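Local coordinates for protein Pcza361.24 (Amycolatopsis orientalis, PDB 3G2M) that probably transfers a methyl group from S-adenosyl-L-methionine to a nitrogen of glycopeptide antibiotics during their biosynthesis, at residues Pro32-Leu37 with Val244-Arg249. Sequence-based numbering, arbitrary orientation.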
loop_
_atom_site.group_PDB
_atom_site.type_symbol
_atom_site.label_atom_id
_atom_site.label_comp_id
_atom_site.label_asym_id
_atom_site.label_seq_id
_atom_site.Cartn_x
_atom_site.Cartn_y
_atom_site.Cartn_z
ATOM N N PRO A 32 2.569 -18.821 -7.826
ATOM C CA PRO A 32 3.552 -19.899 -7.913
ATOM C C PRO A 32 2.965 -21.290 -7.657
ATOM O O PRO A 32 3.265 -22.224 -8.401
ATOM C CB PRO A 32 4.564 -19.531 -6.820
ATOM C CG PRO A 32 4.511 -18.055 -6.759
ATOM C CD PRO A 32 3.073 -17.691 -7.021
ATOM N N HIS A 33 2.135 -21.423 -6.623
ATOM C CA HIS A 33 1.515 -22.708 -6.306
ATOM C C HIS A 33 0.462 -23.125 -7.345
ATOM O O HIS A 33 0.354 -24.308 -7.674
ATOM C CB HIS A 33 0.913 -22.713 -4.898
ATOM C CG HIS A 33 0.463 -24.069 -4.448
ATOM N ND1 HIS A 33 -0.787 -24.575 -4.739
ATOM C CD2 HIS A 33 1.106 -25.035 -3.749
ATOM C CE1 HIS A 33 -0.896 -25.791 -4.234
ATOM N NE2 HIS A 33 0.239 -26.094 -3.626
ATOM N N ALA A 34 -0.303 -22.154 -7.849
ATOM C CA ALA A 34 -1.291 -22.408 -8.903
ATOM C C ALA A 34 -0.635 -22.929 -10.180
ATOM O O ALA A 34 -1.125 -23.884 -10.780
ATOM C CB ALA A 34 -2.117 -21.157 -9.195
ATOM N N ASP A 35 0.473 -22.303 -10.578
ATOM C CA ASP A 35 1.235 -22.723 -11.757
ATOM C C ASP A 35 1.660 -24.186 -11.686
ATOM O O ASP A 35 1.480 -24.936 -12.649
ATOM C CB ASP A 35 2.469 -21.841 -11.950
ATOM C CG ASP A 35 2.123 -20.451 -12.437
ATOM O OD1 ASP A 35 0.919 -20.151 -12.611
ATOM O OD2 ASP A 35 3.064 -19.655 -12.647
ATOM N N VAL A 36 2.216 -24.578 -10.541
ATOM C CA VAL A 36 2.637 -25.962 -10.296
ATOM C C VAL A 36 1.446 -26.934 -10.322
ATOM O O VAL A 36 1.537 -28.016 -10.908
ATOM C CB VAL A 36 3.447 -26.082 -8.973
ATOM C CG1 VAL A 36 3.838 -27.523 -8.697
ATOM C CG2 VAL A 36 4.697 -25.212 -9.034
ATOM N N LEU A 37 0.335 -26.527 -9.704
ATOM C CA LEU A 37 -0.917 -27.296 -9.715
ATOM C C LEU A 37 -1.452 -27.547 -11.118
ATOM O O LEU A 37 -1.675 -28.693 -11.503
ATOM C CB LEU A 37 -2.003 -26.581 -8.909
ATOM C CG LEU A 37 -2.318 -26.985 -7.470
ATOM C CD1 LEU A 37 -3.375 -26.033 -6.946
ATOM C CD2 LEU A 37 -2.802 -28.431 -7.377
ATOM N N VAL A 244 -8.744 -23.857 -9.934
ATOM C CA VAL A 244 -7.826 -23.226 -8.994
ATOM C C VAL A 244 -8.181 -21.742 -8.921
ATOM O O VAL A 244 -8.098 -21.024 -9.922
ATOM C CB VAL A 244 -6.349 -23.429 -9.409
ATOM C CG1 VAL A 244 -5.401 -22.887 -8.337
ATOM C CG2 VAL A 244 -6.063 -24.901 -9.664
ATOM N N CYS A 245 -8.602 -21.300 -7.737
ATOM C CA CYS A 245 -9.037 -19.922 -7.528
ATOM C C CYS A 245 -7.943 -19.121 -6.833
ATOM O O CYS A 245 -7.439 -19.533 -5.791
ATOM C CB CYS A 245 -10.318 -19.882 -6.689
ATOM S SG CYS A 245 -11.693 -20.852 -7.349
ATOM N N THR A 246 -7.576 -17.980 -7.417
ATOM C CA THR A 246 -6.555 -17.113 -6.836
ATOM C C THR A 246 -7.081 -15.697 -6.640
ATOM O O THR A 246 -8.046 -15.287 -7.287
ATOM C CB THR A 246 -5.261 -17.054 -7.690
ATOM O OG1 THR A 246 -5.540 -16.434 -8.952
ATOM C CG2 THR A 246 -4.669 -18.454 -7.907
ATOM N N HIS A 247 -6.446 -14.955 -5.736
ATOM C CA HIS A 247 -6.778 -13.547 -5.538
ATOM C C HIS A 247 -5.678 -12.822 -4.780
ATOM O O HIS A 247 -4.994 -13.418 -3.948
ATOM C CB HIS A 247 -8.116 -13.382 -4.809
ATOM C CG HIS A 247 -8.618 -11.973 -4.804
ATOM N ND1 HIS A 247 -9.232 -11.399 -5.897
ATOM C CD2 HIS A 247 -8.577 -11.017 -3.848
ATOM C CE1 HIS A 247 -9.558 -10.150 -5.609
ATOM N NE2 HIS A 247 -9.172 -9.894 -4.372
ATOM N N ARG A 248 -5.511 -11.538 -5.092
ATOM C CA ARG A 248 -4.585 -10.667 -4.381
ATOM C C ARG A 248 -5.335 -9.453 -3.868
ATOM O O ARG A 248 -6.097 -8.829 -4.610
ATOM C CB ARG A 248 -3.424 -10.237 -5.284
ATOM C CG ARG A 248 -2.402 -11.335 -5.524
ATOM C CD ARG A 248 -1.153 -10.807 -6.222
ATOM N NE ARG A 248 -0.178 -11.881 -6.397
ATOM C CZ ARG A 248 0.882 -11.832 -7.203
ATOM N NH1 ARG A 248 1.132 -10.750 -7.932
ATOM N NH2 ARG A 248 1.691 -12.885 -7.281
ATOM N N ARG A 249 -5.142 -9.133 -2.592
ATOM C CA ARG A 249 -5.785 -7.953 -2.016
ATOM C C ARG A 249 -4.890 -7.244 -1.017
ATOM O O ARG A 249 -3.977 -7.844 -0.444
ATOM C CB ARG A 249 -7.136 -8.294 -1.382
ATOM C CG ARG A 249 -7.092 -9.258 -0.199
ATOM C CD ARG A 249 -8.466 -9.337 0.494
#
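A34 sets its methyl group against two side chains of the strand at once: CB lies 3.8 Å from CG1 of V244 and 3.9 Å from CG2 of T246. Alanine suits this place because its short side chain lets helix 32-37 approach the strand to an axis distance of 9.4 Å, the two running nearly antiparallel at 163°. One turn later L37 extends CD1 toward the strand and slants across the forked end of V244, 4.0 Å from CG2. V244, a branched residue at home in a strand, thus serves both helix residues: with CG1 anti to its backbone N (chi1 -174°), that methyl touches both A34 CB and L37 CD1. T246 divides its work. Its CG2 joins the apolar patch, while OG1 is hydrogen-bonded to the carbonyl O of V29, just ahead of the helix, which satisfies a buried hydroxyl.

The far side of the helix is looser: V36 is exposed and D35 directs its carboxylate to a salt bridge with R30. At the flank of the helix, H33 meets the ring of H218 of the second subunit. C245 and H247 project from the opposite face of the strand, as alternation demands. The arrangement is an N-terminal helix packed on one face of a three-stranded mixed sheet, separate from the seven-stranded sheet of the methyltransferase fold.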